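Local coordinates for uncharacterized protein (PDB 4JZA) that hydrolyses phosphoinositides, probably removing the 3-phosphate of phosphatidylinositol 3-phosphate, and so probably reshapes host lipid metabolism during Legionella infection, at residues P64-A67 and K68-P71; K78-V81 and D82-L86; G768-E772 and A773-V777. All blocks are in the same frame, centred on the assembly; numbering follows the deposited sequence.

Contact 1 of 3, residues P64-A67 and K68-P71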
ATOM      1  N   PRO A  64     -14.341  -4.978  11.345  1.00 64.89           N
ATOM      2  CA  PRO A  64     -15.598  -4.561  11.974  1.00 68.12           C
ATOM      3  C   PRO A  64     -15.792  -3.049  12.045  1.00 66.49           C
ATOM      4  O   PRO A  64     -14.878  -2.317  12.448  1.00 75.99           O
ATOM      5  CB  PRO A  64     -15.472  -5.105  13.408  1.00 68.37           C
ATOM      6  CG  PRO A  64     -14.008  -5.148  13.661  1.00 68.06           C
ATOM      7  CD  PRO A  64     -13.462  -5.635  12.341  1.00 64.36           C
ATOM      8  N   PHE A  65     -16.990  -2.602  11.680  1.00 67.35           N
ATOM      9  CA  PHE A  65     -17.435  -1.237  11.927  1.00 67.26           C
ATOM     10  C   PHE A  65     -18.475  -1.306  13.022  1.00 69.06           C
ATOM     11  O   PHE A  65     -19.352  -2.158  12.976  1.00 71.91           O
ATOM     12  CB  PHE A  65     -18.020  -0.612  10.670  1.00 67.85           C
ATOM     13  CG  PHE A  65     -19.161  -1.376  10.068  1.00 70.90           C
ATOM     14  CD1 PHE A  65     -18.938  -2.518   9.312  1.00 76.23           C
ATOM     15  CD2 PHE A  65     -20.445  -0.916  10.198  1.00 76.36           C
ATOM     16  CE1 PHE A  65     -19.991  -3.204   8.731  1.00 82.31           C
ATOM     17  CE2 PHE A  65     -21.500  -1.586   9.608  1.00 83.24           C
ATOM     18  CZ  PHE A  65     -21.275  -2.734   8.878  1.00 84.69           C
ATOM     19  N   SER A  66     -18.374  -0.413  14.001  1.00 69.76           N
ATOM     20  CA  SER A  66     -19.431  -0.214  14.997  1.00 64.21           C
ATOM     21  C   SER A  66     -20.857  -0.072  14.365  1.00 61.87           C
ATOM     22  O   SER A  66     -21.038   0.595  13.329  1.00 51.27           O
ATOM     23  CB  SER A  66     -19.086   1.027  15.823  1.00 63.88           C
ATOM     24  OG  SER A  66     -20.109   1.310  16.741  1.00 67.18           O
ATOM     25  N   ALA A  67     -21.857  -0.709  14.990  1.00 65.10           N
ATOM     26  CA  ALA A  67     -23.276  -0.673  14.501  1.00 73.19           C
ATOM     27  C   ALA A  67     -23.951   0.668  14.797  1.00 69.77           C
ATOM     28  O   ALA A  67     -24.981   1.009  14.224  1.00 70.02           O
ATOM     29  CB  ALA A  67     -24.091  -1.804  15.113  1.00 72.52           C
ATOM     30  N   LYS A  68     -23.330   1.415  15.693  1.00 67.72           N
ATOM     31  CA  LYS A  68     -23.694   2.780  16.002  1.00 68.91           C
ATOM     32  C   LYS A  68     -23.293   3.811  14.950  1.00 62.38           C
ATOM     33  O   LYS A  68     -23.734   4.948  15.019  1.00 64.16           O
ATOM     34  CB  LYS A  68     -22.999   3.201  17.293  1.00 83.76           C
ATOM     35  CG  LYS A  68     -23.276   2.333  18.515  1.00 95.08           C
ATOM     36  CD  LYS A  68     -24.210   3.034  19.480  1.00111.17           C
ATOM     37  CE  LYS A  68     -24.006   2.538  20.903  1.00120.66           C
ATOM     38  NZ  LYS A  68     -25.322   2.413  21.578  1.00126.54           N
ATOM     39  N   ASN A  69     -22.433   3.483  13.995  1.00 62.62           N
ATOM     40  CA  ASN A  69     -22.052   4.500  12.993  1.00 56.36           C
ATOM     41  C   ASN A  69     -23.161   4.872  12.042  1.00 52.29           C
ATOM     42  O   ASN A  69     -23.245   6.022  11.638  1.00 45.86           O
ATOM     43  CB  ASN A  69     -20.888   4.021  12.160  1.00 61.43           C
ATOM     44  CG  ASN A  69     -19.601   3.986  12.932  1.00 61.68           C
ATOM     45  OD1 ASN A  69     -19.486   4.585  13.988  1.00 62.78           O
ATOM     46  ND2 ASN A  69     -18.616   3.307  12.388  1.00 60.28           N
ATOM     47  N   THR A  70     -24.033   3.911  11.717  1.00 51.89           N
ATOM     48  CA  THR A  70     -24.922   4.020  10.561  1.00 49.34           C
ATOM     49  C   THR A  70     -25.939   2.917  10.639  1.00 47.43           C
ATOM     50  O   THR A  70     -25.594   1.820  11.049  1.00 48.11           O
ATOM     51  CB  THR A  70     -24.094   3.839   9.269  1.00 52.23           C
ATOM     52  OG1 THR A  70     -23.443   5.066   8.967  1.00 57.22           O
ATOM     53  CG2 THR A  70     -24.891   3.529   8.093  1.00 52.09           C
ATOM     54  N   PRO A  71     -27.193   3.189  10.218  1.00 46.81           N
ATOM     55  CA  PRO A  71     -28.203   2.145  10.111  1.00 46.48           C
ATOM     56  C   PRO A  71     -28.097   1.281   8.841  1.00 47.19           C
ATOM     57  O   PRO A  71     -29.039   0.577   8.491  1.00 50.49           O
ATOM     58  CB  PRO A  71     -29.501   2.955  10.057  1.00 46.31           C
ATOM     59  CG  PRO A  71     -29.120   4.135   9.223  1.00 47.27           C
ATOM     60  CD  PRO A  71     -27.718   4.476   9.706  1.00 47.06           C
TER
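The flat amide of Asn-69 turns one face to Ser-66: both CB and the carbonyl O of the serine lie beneath it, the O 3.7 Å from Asn-69 CG. At its nitrogen end, ND2 comes to 4.3 Å from Phe-65 CB, while the phenylalanine ring meets Trp-117 edge-to-face. These contacts surround a type I beta turn running from Ser-66 to Asn-69, in the linker between helices 41-62 and 74-87. Its closing bond runs from Asn-69 N to Ser-66 O (3.3 Å). The bond is nearly straight at hydrogen, 166°, although the donor sits well above the plane of the carbonyl. Serine suits the first position because its short side chain can fold back over the turn: with OG anti to the backbone N (chi1 176°), the hydroxyl accepts a weak bond from Lys-68 N at 3.4 Å, in the manner of an ST turn. Ala-67 and Lys-68 occupy the two exposed corner positions, where a small methyl and a long charged chain can both face solvent. The amide is not spent inside the turn, for Asn-69 ND2 donates to Asn-116 O at the end of helix 95-116. Two backbone N-H groups thus find acceptors on Ser-66, the Lys-68 one only weakly, while the asparagine carries its own hydrogen bonding outward and ties the turn to the neighbouring helix.

Contact 2 of 3, residues K78-V81 and D82-L86; sequences KAYV and DECKL
Cys-84 sets its sulfur over one face of the Tyr-80 ring, a Cys sulfur-aromatic contact one turn apart on helix 74-87. SG stands 3.7 Å from the ring centroid and only 19° off the normal, shifted toward the rim so that CZ, at 3.6 Å, is its closest ring atom. The two side chains lean toward each other: the tyrosine CG is anti to its backbone nitrogen (chi1 174°), whereas the cysteine SG lies beside its own (chi1 -68°), which swings the sulfur back toward the preceding turn. Beneath them runs the ordinary helical ladder, including Cys-84 N to Tyr-80 O at 3.0 Å. A small, polarisable thiol can lie close over the ring face, and the broad aromatic suits a junction of helices: Tyr-80 also touches Leu-112 of helix 95-116 and Leu-677 and Leu-681 of helix 676-702. Val-81, next in line, packs its branched side chain on Phe-56 and Leu-109.

A different flank is polar. Asp-82 turns a face of its carboxylate to Lys-78 O, which already accepts from Asp-82 N at 2.9 Å; the carboxylate oxygens, acceptors like that carbonyl, do not pair with it. OD1 is instead held by Tyr-57 OH and His-53 NE2 of helix 41-62. Lys-78 and Lys-85 lead their long chains away to Asp-61 and Asp-50 of that same helix, forming salt bridges. The helix thus presents different chemistry to different neighbours: sulfur and ring contribute dispersion and weak electrostatics on the buried flank, while helix 41-62 supplies partners for both lysines and for a carboxylate oxygen gripped by two donors, which would probably stabilise its negative charge.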
ATOM      1  N   LYS A  78     -22.607  -3.281  -0.133  1.00 45.31           N
ATOM      2  CA  LYS A  78     -22.103  -4.087  -1.218  1.00 45.64           C
ATOM      3  C   LYS A  78     -22.937  -3.888  -2.463  1.00 44.41           C
ATOM      4  O   LYS A  78     -22.427  -3.882  -3.558  1.00 49.73           O
ATOM      5  CB  LYS A  78     -22.110  -5.555  -0.827  1.00 48.54           C
ATOM      6  CG  LYS A  78     -21.046  -5.942   0.166  1.00 50.37           C
ATOM      7  CD  LYS A  78     -21.305  -7.352   0.664  1.00 52.46           C
ATOM      8  CE  LYS A  78     -20.086  -7.827   1.430  1.00 58.92           C
ATOM      9  NZ  LYS A  78     -20.222  -9.169   2.061  1.00 60.26           N
ATOM     10  N   ALA A  79     -24.233  -3.771  -2.333  1.00 43.95           N
ATOM     11  CA  ALA A  79     -25.010  -3.535  -3.538  1.00 45.87           C
ATOM     12  C   ALA A  79     -24.595  -2.177  -4.148  1.00 46.25           C
ATOM     13  O   ALA A  79     -24.454  -2.081  -5.375  1.00 48.52           O
ATOM     14  CB  ALA A  79     -26.509  -3.609  -3.270  1.00 42.17           C
ATOM     15  N   TYR A  80     -24.365  -1.161  -3.314  1.00 43.09           N
ATOM     16  CA  TYR A  80     -23.997   0.180  -3.823  1.00 48.16           C
ATOM     17  C   TYR A  80     -22.659   0.156  -4.540  1.00 44.69           C
ATOM     18  O   TYR A  80     -22.481   0.670  -5.622  1.00 49.38           O
ATOM     19  CB  TYR A  80     -23.961   1.231  -2.692  1.00 49.27           C
ATOM     20  CG  TYR A  80     -23.444   2.589  -3.118  1.00 49.84           C
ATOM     21  CD1 TYR A  80     -24.172   3.394  -3.969  1.00 50.19           C
ATOM     22  CD2 TYR A  80     -22.226   3.069  -2.648  1.00 53.32           C
ATOM     23  CE1 TYR A  80     -23.703   4.633  -4.358  1.00 51.30           C
ATOM     24  CE2 TYR A  80     -21.742   4.311  -3.025  1.00 51.32           C
ATOM     25  CZ  TYR A  80     -22.483   5.088  -3.892  1.00 52.04           C
ATOM     26  OH  TYR A  80     -22.010   6.326  -4.311  1.00 52.51           O
ATOM     27  N   VAL A  81     -21.720  -0.495  -3.932  1.00 43.95           N
ATOM     28  CA  VAL A  81     -20.427  -0.689  -4.540  1.00 41.15           C
ATOM     29  C   VAL A  81     -20.454  -1.483  -5.799  1.00 39.74           C
ATOM     30  O   VAL A  81     -19.762  -1.141  -6.726  1.00 39.60           O
ATOM     31  CB  VAL A  81     -19.532  -1.313  -3.509  1.00 40.83           C
ATOM     32  CG1 VAL A  81     -18.347  -1.953  -4.137  1.00 47.18           C
ATOM     33  CG2 VAL A  81     -19.132  -0.180  -2.610  1.00 40.84           C
ATOM     34  N   ASP A  82     -21.271  -2.519  -5.850  1.00 41.13           N
ATOM     35  CA  ASP A  82     -21.531  -3.219  -7.098  1.00 41.24           C
ATOM     36  C   ASP A  82     -22.119  -2.343  -8.186  1.00 42.67           C
ATOM     37  O   ASP A  82     -21.766  -2.528  -9.372  1.00 41.68           O
ATOM     38  CB  ASP A  82     -22.430  -4.439  -6.887  1.00 42.48           C
ATOM     39  CG  ASP A  82     -21.730  -5.575  -6.115  1.00 45.29           C
ATOM     40  OD1 ASP A  82     -20.516  -5.563  -5.897  1.00 51.36           O
ATOM     41  OD2 ASP A  82     -22.376  -6.527  -5.726  1.00 46.66           O
ATOM     42  N   GLU A  83     -22.987  -1.391  -7.838  1.00 44.67           N
ATOM     43  CA  GLU A  83     -23.560  -0.549  -8.878  1.00 49.67           C
ATOM     44  C   GLU A  83     -22.508   0.412  -9.368  1.00 48.78           C
ATOM     45  O   GLU A  83     -22.464   0.682 -10.573  1.00 48.51           O
ATOM     46  CB  GLU A  83     -24.834   0.192  -8.457  1.00 54.81           C
ATOM     47  CG  GLU A  83     -26.081  -0.695  -8.519  1.00 67.33           C
ATOM     48  CD  GLU A  83     -27.393   0.045  -8.175  1.00 77.64           C
ATOM     49  OE1 GLU A  83     -27.661   1.065  -8.876  1.00 77.14           O
ATOM     50  OE2 GLU A  83     -28.147  -0.390  -7.228  1.00 68.40           O
ATOM     51  N   CYS A  84     -21.672   0.926  -8.453  1.00 46.09           N
ATOM     52  CA  CYS A  84     -20.629   1.891  -8.835  1.00 46.38           C
ATOM     53  C   CYS A  84     -19.702   1.225  -9.833  1.00 47.94           C
ATOM     54  O   CYS A  84     -19.229   1.855 -10.775  1.00 49.41           O
ATOM     55  CB  CYS A  84     -19.801   2.340  -7.639  1.00 45.39           C
ATOM     56  SG  CYS A  84     -20.665   3.340  -6.414  0.96 46.63           S
ATOM     57  N   LYS A  85     -19.426  -0.051  -9.599  1.00 48.22           N
ATOM     58  CA  LYS A  85     -18.585  -0.812 -10.491  1.00 51.01           C
ATOM     59  C   LYS A  85     -19.240  -1.044 -11.833  1.00 50.83           C
ATOM     60  O   LYS A  85     -18.574  -0.964 -12.848  1.00 48.96           O
ATOM     61  CB  LYS A  85     -18.181  -2.181  -9.919  1.00 49.16           C
ATOM     62  CG  LYS A  85     -17.198  -2.864 -10.868  1.00 48.94           C
ATOM     63  CD  LYS A  85     -16.714  -4.214 -10.419  1.00 51.44           C
ATOM     64  CE  LYS A  85     -16.228  -4.945 -11.660  1.00 52.48           C
ATOM     65  NZ  LYS A  85     -15.687  -6.254 -11.279  1.00 55.82           N
ATOM     66  N   LEU A  86     -20.523  -1.367 -11.835  1.00 55.09           N
ATOM     67  CA  LEU A  86     -21.221  -1.597 -13.092  1.00 58.53           C
ATOM     68  C   LEU A  86     -21.270  -0.309 -13.960  1.00 58.38           C
ATOM     69  O   LEU A  86     -21.213  -0.370 -15.164  1.00 59.45           O
ATOM     70  CB  LEU A  86     -22.622  -2.125 -12.828  1.00 60.85           C
ATOM     71  CG  LEU A  86     -23.349  -2.511 -14.104  1.00 63.17           C
ATOM     72  CD1 LEU A  86     -22.849  -3.866 -14.581  1.00 63.96           C
ATOM     73  CD2 LEU A  86     -24.844  -2.503 -13.834  1.00 67.11           C
TER

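Contact 3 of 3, residues G768-E772 and A773-V777; sequences GSRTE and ATNSV
Thr-771 caps the N terminus of helix 772-782, its OG1 accepting from Thr-774 N at 3.2 Å along a nearly straight path (168°). This N-cap bond serves an amide in the helix's first turn, which has no i-4 helical carbonyl to bond because the preceding residues are not helical, and threonine suits it because chi1 of 64° brings the hydroxyl round between backbone N and carbonyl carbon to face the helix. The same OG1 is hydrogen-bonded to Leu-707 O, which helps fix the cap's rotation. Thr-771 O then begins the regular helical pattern by accepting from Asn-775 N (3.1 Å).

Just before the cap, Arg-770 stretches its aliphatic chain across Thr-774, with CD 3.6 Å from the methyl CG2. Asn-775 OD1 lies near the guanidinium plane at its edge, the two flat groups standing 77° apart, but the arginine's NH2 bonds Pro-764 O. Farther along, Ser-776 OG reaches Glu-804 of helix 794-817, while Ala-773, small enough for a buried site, touches Leu-707 and Phe-708. A water bridges the two threonines: it accepts from Thr-771 N at 3.0 Å and lies 2.9 Å from Thr-774 OG1, hydrogen-bonded to both.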
ATOM      1  N   GLY A 768     -38.972  23.486  20.441  1.00 49.30           N
ATOM      2  CA  GLY A 768     -40.165  23.447  21.260  1.00 46.38           C
ATOM      3  C   GLY A 768     -41.371  24.191  20.727  1.00 46.66           C
ATOM      4  O   GLY A 768     -42.458  24.079  21.294  1.00 49.32           O
ATOM      5  N   SER A 769     -41.249  24.934  19.636  1.00 46.22           N
ATOM      6  CA  SER A 769     -42.429  25.606  19.101  1.00 45.57           C
ATOM      7  C   SER A 769     -43.158  24.833  18.013  1.00 43.47           C
ATOM      8  O   SER A 769     -44.196  25.262  17.553  1.00 45.85           O
ATOM      9  CB  SER A 769     -42.031  26.951  18.565  1.00 46.94           C
ATOM     10  OG  SER A 769     -41.532  26.804  17.260  1.00 46.83           O
ATOM     11  N   ARG A 770     -42.598  23.722  17.575  1.00 43.73           N
ATOM     12  CA  ARG A 770     -43.228  22.903  16.540  1.00 43.40           C
ATOM     13  C   ARG A 770     -44.440  22.220  17.068  1.00 40.33           C
ATOM     14  O   ARG A 770     -44.452  21.788  18.220  1.00 37.38           O
ATOM     15  CB  ARG A 770     -42.283  21.782  16.053  1.00 42.71           C
ATOM     16  CG  ARG A 770     -41.038  22.268  15.344  1.00 39.91           C
ATOM     17  CD  ARG A 770     -40.069  21.137  15.148  1.00 37.19           C
ATOM     18  NE  ARG A 770     -38.881  21.552  14.436  1.00 34.16           N
ATOM     19  CZ  ARG A 770     -37.738  20.882  14.494  1.00 34.11           C
ATOM     20  NH1 ARG A 770     -37.664  19.805  15.229  1.00 36.14           N
ATOM     21  NH2 ARG A 770     -36.651  21.277  13.832  1.00 33.76           N
ATOM     22  N   THR A 771     -45.401  22.036  16.164  1.00 40.39           N
ATOM     23  CA  THR A 771     -46.617  21.261  16.416  1.00 37.42           C
ATOM     24  C   THR A 771     -46.351  19.762  16.421  1.00 38.27           C
ATOM     25  O   THR A 771     -45.352  19.308  15.910  1.00 39.45           O
ATOM     26  CB  THR A 771     -47.628  21.461  15.280  1.00 37.67           C
ATOM     27  OG1 THR A 771     -47.082  20.943  14.061  1.00 40.34           O
ATOM     28  CG2 THR A 771     -47.975  22.889  15.072  1.00 37.46           C
ATOM     29  N   GLU A 772     -47.320  19.001  16.923  1.00 43.08           N
ATOM     30  CA  GLU A 772     -47.298  17.569  16.956  1.00 43.85           C
ATOM     31  C   GLU A 772     -46.945  16.982  15.572  1.00 43.76           C
ATOM     32  O   GLU A 772     -46.093  16.078  15.457  1.00 42.90           O
ATOM     33  CB  GLU A 772     -48.659  17.080  17.404  1.00 47.32           C
ATOM     34  CG  GLU A 772     -48.693  15.658  17.960  1.00 54.66           C
ATOM     35  CD  GLU A 772     -50.128  15.139  18.194  1.00 60.74           C
ATOM     36  OE1 GLU A 772     -50.306  13.953  18.547  1.00 56.14           O
ATOM     37  OE2 GLU A 772     -51.095  15.910  17.993  1.00 64.89           O
ATOM     38  N   ALA A 773     -47.569  17.497  14.521  1.00 40.19           N
ATOM     39  CA  ALA A 773     -47.362  16.931  13.199  1.00 38.93           C
ATOM     40  C   ALA A 773     -45.971  17.199  12.648  1.00 39.71           C
ATOM     41  O   ALA A 773     -45.311  16.291  12.123  1.00 40.86           O
ATOM     42  CB  ALA A 773     -48.410  17.442  12.253  1.00 40.05           C
ATOM     43  N   THR A 774     -45.514  18.439  12.747  1.00 40.54           N
ATOM     44  CA  THR A 774     -44.130  18.772  12.368  1.00 38.98           C
ATOM     45  C   THR A 774     -43.123  17.873  13.069  1.00 36.74           C
ATOM     46  O   THR A 774     -42.229  17.304  12.416  1.00 36.57           O
ATOM     47  CB  THR A 774     -43.799  20.233  12.690  1.00 40.98           C
ATOM     48  OG1 THR A 774     -44.644  21.104  11.914  1.00 42.62           O
ATOM     49  CG2 THR A 774     -42.353  20.526  12.369  1.00 40.88           C
ATOM     50  N   ASN A 775     -43.285  17.671  14.365  1.00 35.57           N
ATOM     51  CA  ASN A 775     -42.402  16.691  15.061  1.00 36.25           C
ATOM     52  C   ASN A 775     -42.535  15.257  14.612  1.00 35.95           C
ATOM     53  O   ASN A 775     -41.566  14.502  14.694  1.00 37.30           O
ATOM     54  CB  ASN A 775     -42.630  16.656  16.563  1.00 37.39           C
ATOM     55  CG  ASN A 775     -42.056  17.843  17.280  1.00 39.18           C
ATOM     56  OD1 ASN A 775     -41.177  18.579  16.793  1.00 42.57           O
ATOM     57  ND2 ASN A 775     -42.614  18.091  18.407  1.00 40.77           N
ATOM     58  N   SER A 776     -43.723  14.840  14.194  1.00 35.43           N
ATOM     59  CA  SER A 776     -43.865  13.485  13.706  1.00 36.19           C
ATOM     60  C   SER A 776     -43.219  13.365  12.326  1.00 38.18           C
ATOM     61  O   SER A 776     -42.505  12.386  12.050  1.00 38.26           O
ATOM     62  CB  SER A 776     -45.319  13.080  13.672  1.00 37.42           C
ATOM     63  OG  SER A 776     -45.458  11.876  13.017  1.00 38.20           O
ATOM     64  N   VAL A 777     -43.399  14.364  11.457  1.00 36.97           N
ATOM     65  CA  VAL A 777     -42.761  14.280  10.148  1.00 36.26           C
ATOM     66  C   VAL A 777     -41.209  14.266  10.255  1.00 37.25           C
ATOM     67  O   VAL A 777     -40.547  13.368   9.753  1.00 37.71           O
ATOM     68  CB  VAL A 777     -43.272  15.398   9.237  1.00 35.72           C
ATOM     69  CG1 VAL A 777     -42.434  15.526   7.976  1.00 35.72           C
ATOM     70  CG2 VAL A 777     -44.710  15.089   8.839  1.00 37.26           C
TER
HETATM   71  O   HOH W   1     -44.880  23.442  13.561  1.00 40.94           O

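Read from the N terminus, the three contacts come in series; each is local, closing no long loop, and none nests within or crosses another. Contact 1 shapes the linker leaving helix 41-62. Contact 2 follows on helix 74-87, its centre about 20 Å from that of contact 1, and the two share helix 95-116 as a neighbour: its C-terminal end meets the linker, its body the helix. Contact 3 comes nearly 700 residues later, starting helix 772-782 in the C-terminal domain, with its nearest atoms about 24 Å from contact 2. Helix 676-702 spans that separation, touching Tyr-80 at one part and Val-777 at another.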